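Local coordinates for hypothetical multiheme protein (Ignicoccus hospitalis KIN4/I, PDB 4QO5) that is of unknown function but binds eight c-type hemes and is membrane-associated, which suggests a role in electron transfer, at residues E303-N307 / V308-L312; E393-M396 / A397-E401; I226-A229 / R230-Y233. All coordinates share one frame; numbering follows the deposited sequence.

Interaction 1 (E303-N307 / V308-L312). With HEC (heme c), chain F.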
loop_
_atom_site.group_PDB
_atom_site.type_symbol
_atom_site.label_atom_id
_atom_site.label_comp_id
_atom_site.label_asym_id
_atom_site.label_seq_id
_atom_site.Cartn_x
_atom_site.Cartn_y
_atom_site.Cartn_z
ATOM N N GLU A 303 -26.601 14.276 -11.122
ATOM C CA GLU A 303 -26.053 14.992 -12.272
ATOM C C GLU A 303 -24.528 15.027 -12.210
ATOM O O GLU A 303 -23.932 15.196 -11.138
ATOM C CB GLU A 303 -26.617 16.422 -12.327
ATOM C CG GLU A 303 -28.120 16.481 -12.532
ATOM C CD GLU A 303 -28.549 16.198 -13.975
ATOM O OE1 GLU A 303 -27.679 16.138 -14.874
ATOM O OE2 GLU A 303 -29.770 16.047 -14.211
ATOM N N ARG A 304 -23.887 14.875 -13.361
ATOM C CA ARG A 304 -22.432 14.968 -13.411
ATOM C C ARG A 304 -21.965 16.323 -12.894
ATOM O O ARG A 304 -22.617 17.366 -13.139
ATOM C CB ARG A 304 -21.932 14.775 -14.834
ATOM C CG ARG A 304 -20.412 14.578 -14.928
ATOM C CD ARG A 304 -19.974 14.549 -16.367
ATOM N NE ARG A 304 -20.503 13.391 -17.082
ATOM C CZ ARG A 304 -21.366 13.453 -18.090
ATOM N NH1 ARG A 304 -21.859 14.627 -18.489
ATOM N NH2 ARG A 304 -21.752 12.330 -18.685
ATOM N N THR A 305 -20.857 16.322 -12.160
ATOM C CA THR A 305 -20.230 17.591 -11.794
ATOM C C THR A 305 -18.708 17.575 -11.926
ATOM O O THR A 305 -18.058 16.607 -11.526
ATOM C CB THR A 305 -20.601 18.028 -10.361
ATOM O OG1 THR A 305 -20.058 19.328 -10.105
ATOM C CG2 THR A 305 -20.066 17.048 -9.323
ATOM N N HIS A 306 -18.155 18.657 -12.480
ATOM C CA HIS A 306 -16.704 18.862 -12.473
ATOM C C HIS A 306 -16.311 19.853 -11.401
ATOM O O HIS A 306 -15.195 20.349 -11.363
ATOM C CB HIS A 306 -16.182 19.303 -13.836
ATOM C CG HIS A 306 -15.861 18.156 -14.734
ATOM N ND1 HIS A 306 -16.830 17.470 -15.437
ATOM C CD2 HIS A 306 -14.688 17.541 -15.007
ATOM C CE1 HIS A 306 -16.265 16.502 -16.128
ATOM N NE2 HIS A 306 -14.970 16.530 -15.890
ATOM N N ASN A 307 -17.264 20.163 -10.536
ATOM C CA ASN A 307 -16.948 20.921 -9.333
ATOM C C ASN A 307 -17.263 20.003 -8.183
ATOM O O ASN A 307 -18.415 19.944 -7.737
ATOM C CB ASN A 307 -17.826 22.160 -9.245
ATOM C CG ASN A 307 -17.496 23.019 -8.029
ATOM O OD1 ASN A 307 -16.750 22.600 -7.141
ATOM N ND2 ASN A 307 -18.058 24.205 -7.980
ATOM N N VAL A 308 -16.251 19.285 -7.700
ATOM C CA VAL A 308 -16.502 18.258 -6.687
ATOM C C VAL A 308 -17.045 18.817 -5.372
ATOM O O VAL A 308 -17.714 18.096 -4.632
ATOM C CB VAL A 308 -15.266 17.389 -6.414
ATOM C CG1 VAL A 308 -14.828 16.707 -7.697
ATOM C CG2 VAL A 308 -14.148 18.232 -5.862
ATOM N N ASP A 309 -16.760 20.088 -5.086
ATOM C CA ASP A 309 -17.247 20.744 -3.868
ATOM C C ASP A 309 -18.765 20.625 -3.708
ATOM O O ASP A 309 -19.280 20.544 -2.585
ATOM C CB ASP A 309 -16.916 22.250 -3.877
ATOM C CG ASP A 309 -15.453 22.543 -4.180
ATOM O OD1 ASP A 309 -15.155 23.712 -4.513
ATOM O OD2 ASP A 309 -14.615 21.618 -4.094
ATOM N N THR A 310 -19.482 20.644 -4.831
ATOM C CA THR A 310 -20.937 20.728 -4.809
ATOM C C THR A 310 -21.615 19.522 -4.165
ATOM O O THR A 310 -22.798 19.573 -3.845
ATOM C CB THR A 310 -21.538 20.940 -6.212
ATOM O OG1 THR A 310 -21.301 19.783 -7.020
ATOM C CG2 THR A 310 -20.921 22.149 -6.866
ATOM N N ARG A 311 -20.864 18.444 -3.985
ATOM C CA ARG A 311 -21.405 17.233 -3.384
ATOM C C ARG A 311 -21.086 17.081 -1.900
ATOM O O ARG A 311 -21.671 16.235 -1.222
ATOM C CB ARG A 311 -20.922 16.010 -4.150
ATOM C CG ARG A 311 -21.415 16.012 -5.568
ATOM C CD ARG A 311 -21.667 14.631 -6.025
ATOM N NE ARG A 311 -22.144 14.591 -7.391
ATOM C CZ ARG A 311 -22.198 13.476 -8.094
ATOM N NH1 ARG A 311 -21.809 12.334 -7.531
ATOM N NH2 ARG A 311 -22.620 13.496 -9.351
ATOM N N LEU A 312 -20.191 17.927 -1.394
ATOM C CA LEU A 312 -19.699 17.804 -0.026
ATOM C C LEU A 312 -20.421 18.745 0.933
ATOM O O LEU A 312 -20.592 19.933 0.628
ATOM C CB LEU A 312 -18.196 18.092 0.005
ATOM C CG LEU A 312 -17.351 17.353 -1.031
ATOM C CD1 LEU A 312 -15.922 17.923 -1.066
ATOM C CD2 LEU A 312 -17.324 15.850 -0.750
HETATM FE FE HEC F . -13.275 15.455 -16.668
HETATM C CHA HEC F . -15.509 13.045 -17.758
HETATM C CHB HEC F . -13.590 17.156 -19.593
HETATM C CHC HEC F . -11.082 17.887 -15.520
HETATM C CHD HEC F . -12.947 13.811 -13.712
HETATM N NA HEC F . -14.309 15.106 -18.306
HETATM C C1A HEC F . -15.230 14.119 -18.575
HETATM C C2A HEC F . -15.818 14.352 -19.865
HETATM C C3A HEC F . -15.300 15.481 -20.344
HETATM C C4A HEC F . -14.345 16.006 -19.386
HETATM C CMA HEC F . -15.640 16.127 -21.693
HETATM C CAA HEC F . -16.872 13.462 -20.555
HETATM C CBA HEC F . -18.226 13.617 -19.846
HETATM C CGA HEC F . -18.764 15.002 -20.111
HETATM O O1A HEC F . -19.216 15.262 -21.254
HETATM O O2A HEC F . -18.737 15.842 -19.181
HETATM N NB HEC F . -12.485 17.115 -17.440
HETATM C C1B HEC F . -12.808 17.734 -18.623
HETATM C C2B HEC F . -12.160 19.034 -18.645
HETATM C C3B HEC F . -11.550 19.175 -17.449
HETATM C C4B HEC F . -11.698 17.984 -16.724
HETATM C CMB HEC F . -12.376 20.070 -19.777
HETATM C CAB HEC F . -10.791 20.235 -16.620
HETATM C CBB HEC F . -11.485 21.638 -16.748
HETATM N NC HEC F . -12.256 15.853 -15.032
HETATM C C1C HEC F . -11.343 16.819 -14.697
HETATM C C2C HEC F . -10.561 16.414 -13.554
HETATM C C3C HEC F . -11.330 15.462 -13.004
HETATM C C4C HEC F . -12.236 14.958 -13.968
HETATM C CMC HEC F . -9.716 17.456 -12.778
HETATM C CAC HEC F . -11.313 14.678 -11.692
HETATM C CBC HEC F . -11.064 15.531 -10.413
HETATM N ND HEC F . -14.071 13.709 -15.866
HETATM C C1D HEC F . -13.816 13.239 -14.592
HETATM C C2D HEC F . -14.614 12.079 -14.340
HETATM C C3D HEC F . -15.391 11.828 -15.620
HETATM C C4D HEC F . -15.013 12.915 -16.497
HETATM C CMD HEC F . -14.637 11.229 -13.051
HETATM C CAD HEC F . -16.444 10.743 -15.893
HETATM C CBD HEC F . -17.754 11.451 -15.513
HETATM C CGD HEC F . -18.927 10.524 -15.368
HETATM O O1D HEC F . -20.073 10.969 -15.654
HETATM O O2D HEC F . -18.741 9.353 -14.956
HETATM O O HOH W 1 -23.980 16.688 -8.826
HETATM O O HOH W 2 -13.786 19.960 -8.920
HETATM O O HOH W 3 -16.825 25.521 -5.559
#

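Interaction 2 (E393-M396 / A397-E401)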
loop_
_atom_site.group_PDB
_atom_site.type_symbol
_atom_site.label_atom_id
_atom_site.label_comp_id
_atom_site.label_asym_id
_atom_site.label_seq_id
_atom_site.Cartn_x
_atom_site.Cartn_y
_atom_site.Cartn_z
ATOM N N GLU A 393 -26.800 25.427 6.943
ATOM C CA GLU A 393 -27.260 24.118 7.399
ATOM C C GLU A 393 -28.220 23.510 6.383
ATOM O O GLU A 393 -28.237 22.300 6.181
ATOM C CB GLU A 393 -27.950 24.240 8.763
ATOM C CG GLU A 393 -27.025 24.695 9.877
ATOM C CD GLU A 393 -27.615 24.477 11.260
ATOM O OE1 GLU A 393 -26.829 24.304 12.217
ATOM O OE2 GLU A 393 -28.861 24.479 11.393
ATOM N N GLU A 394 -29.041 24.359 5.769
ATOM C CA GLU A 394 -29.990 23.905 4.763
ATOM C C GLU A 394 -29.272 23.336 3.550
ATOM O O GLU A 394 -29.680 22.321 2.986
ATOM C CB GLU A 394 -30.921 25.054 4.348
ATOM C CG GLU A 394 -31.911 25.480 5.421
ATOM C CD GLU A 394 -31.358 26.506 6.414
ATOM O OE1 GLU A 394 -32.134 26.921 7.305
ATOM O OE2 GLU A 394 -30.170 26.903 6.313
ATOM N N GLU A 395 -28.190 23.991 3.144
ATOM C CA GLU A 395 -27.396 23.492 2.037
ATOM C C GLU A 395 -26.701 22.177 2.392
ATOM O O GLU A 395 -26.636 21.269 1.572
ATOM C CB GLU A 395 -26.377 24.544 1.576
ATOM C CG GLU A 395 -25.531 24.107 0.383
ATOM C CD GLU A 395 -26.352 23.919 -0.886
ATOM O OE1 GLU A 395 -27.442 24.536 -0.999
ATOM O OE2 GLU A 395 -25.912 23.148 -1.772
ATOM N N MET A 396 -26.199 22.066 3.618
ATOM C CA MET A 396 -25.571 20.811 4.056
ATOM C C MET A 396 -26.571 19.669 3.972
ATOM O O MET A 396 -26.237 18.581 3.522
ATOM C CB MET A 396 -25.087 20.924 5.499
ATOM C CG MET A 396 -23.894 21.833 5.656
ATOM S SD MET A 396 -23.455 22.143 7.376
ATOM C CE MET A 396 -22.590 20.616 7.777
ATOM N N ALA A 397 -27.811 19.932 4.390
ATOM C CA ALA A 397 -28.819 18.884 4.422
ATOM C C ALA A 397 -29.174 18.446 3.002
ATOM O O ALA A 397 -29.345 17.261 2.743
ATOM C CB ALA A 397 -30.066 19.344 5.184
ATOM N N LYS A 398 -29.268 19.404 2.083
ATOM C CA LYS A 398 -29.484 19.078 0.669
ATOM C C LYS A 398 -28.375 18.201 0.078
ATOM O O LYS A 398 -28.644 17.219 -0.620
ATOM C CB LYS A 398 -29.622 20.360 -0.170
ATOM C CG LYS A 398 -30.927 21.063 0.029
ATOM C CD LYS A 398 -31.030 22.282 -0.875
ATOM C CE LYS A 398 -32.246 23.121 -0.494
ATOM N NZ LYS A 398 -32.266 24.427 -1.202
ATOM N N ARG A 399 -27.125 18.566 0.337
ATOM C CA ARG A 399 -26.009 17.796 -0.207
ATOM C C ARG A 399 -25.962 16.416 0.400
ATOM O O ARG A 399 -25.713 15.443 -0.305
ATOM C CB ARG A 399 -24.694 18.529 0.006
ATOM C CG ARG A 399 -24.731 19.899 -0.722
ATOM C CD ARG A 399 -23.427 20.642 -0.566
ATOM N NE ARG A 399 -23.443 21.906 -1.300
ATOM C CZ ARG A 399 -22.367 22.666 -1.496
ATOM N NH1 ARG A 399 -22.476 23.809 -2.171
ATOM N NH2 ARG A 399 -21.196 22.289 -1.004
ATOM N N ARG A 400 -26.194 16.344 1.704
ATOM C CA ARG A 400 -26.206 15.051 2.375
ATOM C C ARG A 400 -27.273 14.142 1.767
ATOM O O ARG A 400 -27.017 12.970 1.481
ATOM C CB ARG A 400 -26.413 15.202 3.882
ATOM C CG ARG A 400 -26.290 13.857 4.579
ATOM C CD ARG A 400 -26.829 13.839 5.991
ATOM N NE ARG A 400 -25.962 14.548 6.919
ATOM C CZ ARG A 400 -25.723 14.155 8.166
ATOM N NH1 ARG A 400 -26.276 13.048 8.640
ATOM N NH2 ARG A 400 -24.924 14.875 8.936
ATOM N N GLU A 401 -28.460 14.698 1.536
ATOM C CA GLU A 401 -29.562 13.946 0.950
ATOM C C GLU A 401 -29.257 13.469 -0.471
ATOM O O GLU A 401 -29.637 12.356 -0.856
ATOM C CB GLU A 401 -30.842 14.788 0.973
ATOM C CG GLU A 401 -32.032 14.140 0.303
ATOM C CD GLU A 401 -33.253 15.049 0.328
ATOM O OE1 GLU A 401 -33.514 15.730 -0.690
ATOM O OE2 GLU A 401 -33.941 15.095 1.372
#

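Interaction 3 (I226-A229 / R230-Y233). With HEC (heme c), chain F.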
loop_
_atom_site.group_PDB
_atom_site.type_symbol
_atom_site.label_atom_id
_atom_site.label_comp_id
_atom_site.label_asym_id
_atom_site.label_seq_id
_atom_site.Cartn_x
_atom_site.Cartn_y
_atom_site.Cartn_z
ATOM N N ILE A 226 -12.581 8.005 -19.993
ATOM C CA ILE A 226 -13.404 8.070 -18.794
ATOM C C ILE A 226 -13.338 6.774 -17.999
ATOM O O ILE A 226 -13.645 6.759 -16.810
ATOM C CB ILE A 226 -14.873 8.475 -19.060
ATOM C CG1 ILE A 226 -15.601 7.396 -19.866
ATOM C CG2 ILE A 226 -14.929 9.858 -19.729
ATOM C CD1 ILE A 226 -17.117 7.640 -19.947
ATOM N N GLU A 227 -12.902 5.690 -18.638
ATOM C CA GLU A 227 -12.715 4.453 -17.888
ATOM C C GLU A 227 -11.564 4.634 -16.897
ATOM O O GLU A 227 -11.608 4.109 -15.788
ATOM C CB GLU A 227 -12.505 3.245 -18.809
ATOM C CG GLU A 227 -12.112 1.979 -18.068
ATOM C CD GLU A 227 -12.382 0.722 -18.879
ATOM O OE1 GLU A 227 -13.160 0.807 -19.855
ATOM O OE2 GLU A 227 -11.831 -0.347 -18.535
ATOM N N ILE A 228 -10.546 5.405 -17.283
ATOM C CA ILE A 228 -9.503 5.755 -16.329
ATOM C C ILE A 228 -9.990 6.752 -15.271
ATOM O O ILE A 228 -9.695 6.601 -14.080
ATOM C CB ILE A 228 -8.222 6.274 -17.032
ATOM C CG1 ILE A 228 -7.559 5.131 -17.809
ATOM C CG2 ILE A 228 -7.255 6.849 -16.003
ATOM C CD1 ILE A 228 -6.247 5.511 -18.518
ATOM N N ALA A 229 -10.772 7.749 -15.694
ATOM C CA ALA A 229 -11.269 8.769 -14.776
ATOM C C ALA A 229 -12.155 8.135 -13.707
ATOM O O ALA A 229 -12.222 8.619 -12.581
ATOM C CB ALA A 229 -12.047 9.846 -15.540
ATOM N N ARG A 230 -12.833 7.053 -14.063
ATOM C CA ARG A 230 -13.703 6.376 -13.109
ATOM C C ARG A 230 -13.046 5.261 -12.312
ATOM O O ARG A 230 -13.727 4.547 -11.577
ATOM C CB ARG A 230 -14.878 5.795 -13.861
ATOM C CG ARG A 230 -15.822 6.834 -14.383
ATOM C CD ARG A 230 -16.679 6.282 -15.493
ATOM N NE ARG A 230 -17.818 7.135 -15.740
ATOM C CZ ARG A 230 -18.756 6.841 -16.619
ATOM N NH1 ARG A 230 -18.575 5.779 -17.368
ATOM N NH2 ARG A 230 -19.811 7.654 -16.815
ATOM N N SER A 231 -11.742 5.095 -12.482
ATOM C CA SER A 231 -11.007 4.074 -11.734
ATOM C C SER A 231 -10.563 4.688 -10.411
ATOM O O SER A 231 -10.468 5.902 -10.293
ATOM C CB SER A 231 -9.759 3.620 -12.526
ATOM O OG SER A 231 -8.768 4.641 -12.555
ATOM N N PRO A 232 -10.248 3.858 -9.423
ATOM C CA PRO A 232 -9.685 4.427 -8.188
ATOM C C PRO A 232 -8.224 4.841 -8.355
ATOM O O PRO A 232 -7.739 5.717 -7.640
ATOM C CB PRO A 232 -9.770 3.249 -7.209
ATOM C CG PRO A 232 -9.634 2.029 -8.112
ATOM C CD PRO A 232 -10.404 2.391 -9.351
ATOM N N TYR A 233 -7.531 4.202 -9.289
ATOM C CA TYR A 233 -6.092 4.382 -9.441
ATOM C C TYR A 233 -5.763 5.815 -9.782
ATOM O O TYR A 233 -4.805 6.387 -9.278
ATOM C CB TYR A 233 -5.574 3.492 -10.554
ATOM C CG TYR A 233 -5.735 2.029 -10.245
ATOM C CD1 TYR A 233 -4.994 1.440 -9.241
ATOM C CD2 TYR A 233 -6.630 1.242 -10.967
ATOM C CE1 TYR A 233 -5.129 0.093 -8.956
ATOM C CE2 TYR A 233 -6.767 -0.114 -10.689
ATOM C CZ TYR A 233 -6.013 -0.673 -9.688
ATOM O OH TYR A 233 -6.153 -2.014 -9.398
HETATM FE FE HEC F . -13.275 15.455 -16.668
HETATM C CHA HEC F . -15.509 13.045 -17.758
HETATM C CHB HEC F . -13.590 17.156 -19.593
HETATM C CHC HEC F . -11.082 17.887 -15.520
HETATM C CHD HEC F . -12.947 13.811 -13.712
HETATM N NA HEC F . -14.309 15.106 -18.306
HETATM C C1A HEC F . -15.230 14.119 -18.575
HETATM C C2A HEC F . -15.818 14.352 -19.865
HETATM C C3A HEC F . -15.300 15.481 -20.344
HETATM C C4A HEC F . -14.345 16.006 -19.386
HETATM C CMA HEC F . -15.640 16.127 -21.693
HETATM C CAA HEC F . -16.872 13.462 -20.555
HETATM C CBA HEC F . -18.226 13.617 -19.846
HETATM C CGA HEC F . -18.764 15.002 -20.111
HETATM O O1A HEC F . -19.216 15.262 -21.254
HETATM O O2A HEC F . -18.737 15.842 -19.181
HETATM N NB HEC F . -12.485 17.115 -17.440
HETATM C C1B HEC F . -12.808 17.734 -18.623
HETATM C C2B HEC F . -12.160 19.034 -18.645
HETATM C C3B HEC F . -11.550 19.175 -17.449
HETATM C C4B HEC F . -11.698 17.984 -16.724
HETATM C CMB HEC F . -12.376 20.070 -19.777
HETATM C CAB HEC F . -10.791 20.235 -16.620
HETATM C CBB HEC F . -11.485 21.638 -16.748
HETATM N NC HEC F . -12.256 15.853 -15.032
HETATM C C1C HEC F . -11.343 16.819 -14.697
HETATM C C2C HEC F . -10.561 16.414 -13.554
HETATM C C3C HEC F . -11.330 15.462 -13.004
HETATM C C4C HEC F . -12.236 14.958 -13.968
HETATM C CMC HEC F . -9.716 17.456 -12.778
HETATM C CAC HEC F . -11.313 14.678 -11.692
HETATM C CBC HEC F . -11.064 15.531 -10.413
HETATM N ND HEC F . -14.071 13.709 -15.866
HETATM C C1D HEC F . -13.816 13.239 -14.592
HETATM C C2D HEC F . -14.614 12.079 -14.340
HETATM C C3D HEC F . -15.391 11.828 -15.620
HETATM C C4D HEC F . -15.013 12.915 -16.497
HETATM C CMD HEC F . -14.637 11.229 -13.051
HETATM C CAD HEC F . -16.444 10.743 -15.893
HETATM C CBD HEC F . -17.754 11.451 -15.513
HETATM C CGD HEC F . -18.927 10.524 -15.368
HETATM O O1D HEC F . -20.073 10.969 -15.654
HETATM O O2D HEC F . -18.741 9.353 -14.956
HETATM O O HOH W 4 -12.815 7.521 -10.123
#

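Interaction 1 (E303-N307 / V308-L312)
Arg311 bends at its second side-chain torsion (chi2 -146°), and this carries its guanidinium back along the chain to Glu303. There NH2 gives a 2.8 Å hydrogen bond to Glu303 O, with the acceptor close to the guanidinium plane although the donor stands above the plane of the carbonyl. A water bridges the same oxygen to Arg311 NE, and CG2 of Thr305 lies alongside NE at 3.8 Å. NH2 also bonds Ser290 O, and NH1 bonds Cys287 O. Thr310 turns OG1 between its backbone N and carbonyl carbon, lining it up almost straight with the Asn307 carbonyl (OG1 to O 3.0 Å). Asn307 O accepts Thr310 N and Thr305 OG1 as well, three donors on one oxygen, which pins the 3-10 turn 308-311 to the loop before it. Asn307 OD1 adds a weak bond to Asp309 N of the Asx-turn kind. This loop supplies the distal ligand of a bis-histidine heme c: His306 NE2 binds the iron at 2.1 Å, opposite His219 of a CxxCH motif. Next to the ligand, Arg304 NE donates to propionate oxygen O1D (2.8 Å, 156° at the hydrogen), while heme CBA of the other propionate sits 3.5 Å over its guanidinium face. A leucine in place of Arg304 would probably leave O1D without this donor and the propionate charge less well balanced. Asp309 OD1 is hydrogen-bonded to Ser125 OG, tying the turn to a neighbouring loop.

Interaction 2 (E393-M396 / A397-E401)
Glu395 and Arg399, one helical turn apart, form a salt bridge in which Arg399 NE donates to Glu395 OE2 at 2.8 Å with an N-H...O angle of 158°. The oxygen uses its anti lone pair, the one turned away from OE1, and lies near the guanidinium plane at its edge. With the carboxylate almost perpendicular to that plane (85°), the pair meets through one oxygen and one nitrogen and is not bidentate. Glu395 reaches the site by bending at chi2 (65°), whereas Arg399 runs extended from CG to NE. The guanidinium also bonds beyond the helix, its NH2 donating to Leu312 O. Beneath the bridge runs the regular alpha-helical ladder of the first turns of helix 393-407: Ala397 N to Glu393 O, Lys398 N to Glu394 O, Arg399 N to Glu395 O and Arg400 N to Met396 O (2.9 Å). Just ahead of the helix, Ser392 OG takes the N-H of Glu395. Methylenes pack down on the same carbonyls, Arg399 CG 3.3 Å from Glu395 O and Lys398 CG 3.4 Å from Glu394 O. Farther round, Met396 rests on Trp313 and Ile391, and Arg400 also touches Trp313 before pairing with Asp424 of helix 413-447. One side of the helix is thus joined to the rest of the fold while Glu393, Glu394 and Lys398 stay exposed. Three consecutive glutamates at the N-terminal end would probably interact favourably with the helix dipole, and Lys398 NZ, 4.8 Å from Glu395 OE1, is likely to add a diffuse attraction to the directed bond between Arg399 NE and Glu395 OE2.

Interaction 3 (I226-A229 / R230-Y233)
Ile228 O is gripped twice by Ser231, whose OG donates at 2.7 Å and whose backbone N donates at 3.0 Å. The hydroxyl lies in the carbonyl plane on a lone pair, while the N-H comes from well above that plane, and the two donors therefore do not compete for one direction. This closes the short helix 226-229, and Ser231 is at the same time the N-cap of helix 232-235, its OG reaching weakly on to Thr234 N. With chi1 at 71°, OG sits between the backbone N and the carbonyl carbon, within range of both helix ends. A water spans the bend, donating to Ala229 O and Ser231 O. One turn back, Arg230 N bonds to Ile226 O, and the two side chains run next to each other in the same direction. Ile226 CD1 lies 3.5 Å over one face of the Arg230 guanidinium, toward its rim. At the edge of that group NE (2.5 Å) and NH2 (2.7 Å) both donate to heme propionate oxygen O2D, a two-donor grip, more bent at NH2, that would help to neutralise the carboxylate. NH1 is held by the carbonyls of Met268 and Ala270, and Trp273 makes a cation-pi contact, so the head group is fixed from several directions. The backbone N of Ile226 donates to a propionate of another heme, so the turn contacts a second cofactor as well. The other side of the turn meets the second subunit: Glu227, already paired with Lys269, also salt-bridges Lys264 of that subunit, and Tyr233 stacks on Phe260 of the second subunit. Ala229 CB lies 3.6 Å from C2D of the heme whose propionate Arg230 holds.

Overall arrangement
From the N terminus the chain passes through interaction 3 (226-233), interaction 1 (303-312) and interaction 2 (393-401). Each is local: interactions 3 and 1 close turns, interaction 2 lies along one helix, and the three follow in series without nesting or crossing. Interactions 3 and 1, with centres about 16 Å apart, do not touch but converge on one heme, taking different oxygens of the same propionate. Interactions 1 and 2, with centres about 13 Å apart, touch directly where the 3-10 turn meets the start of helix 393-407. Together they run from the subunit interface, past the heme, to the C-terminal helices; interactions 2 and 3 stay about 19 Å apart at their nearest atoms.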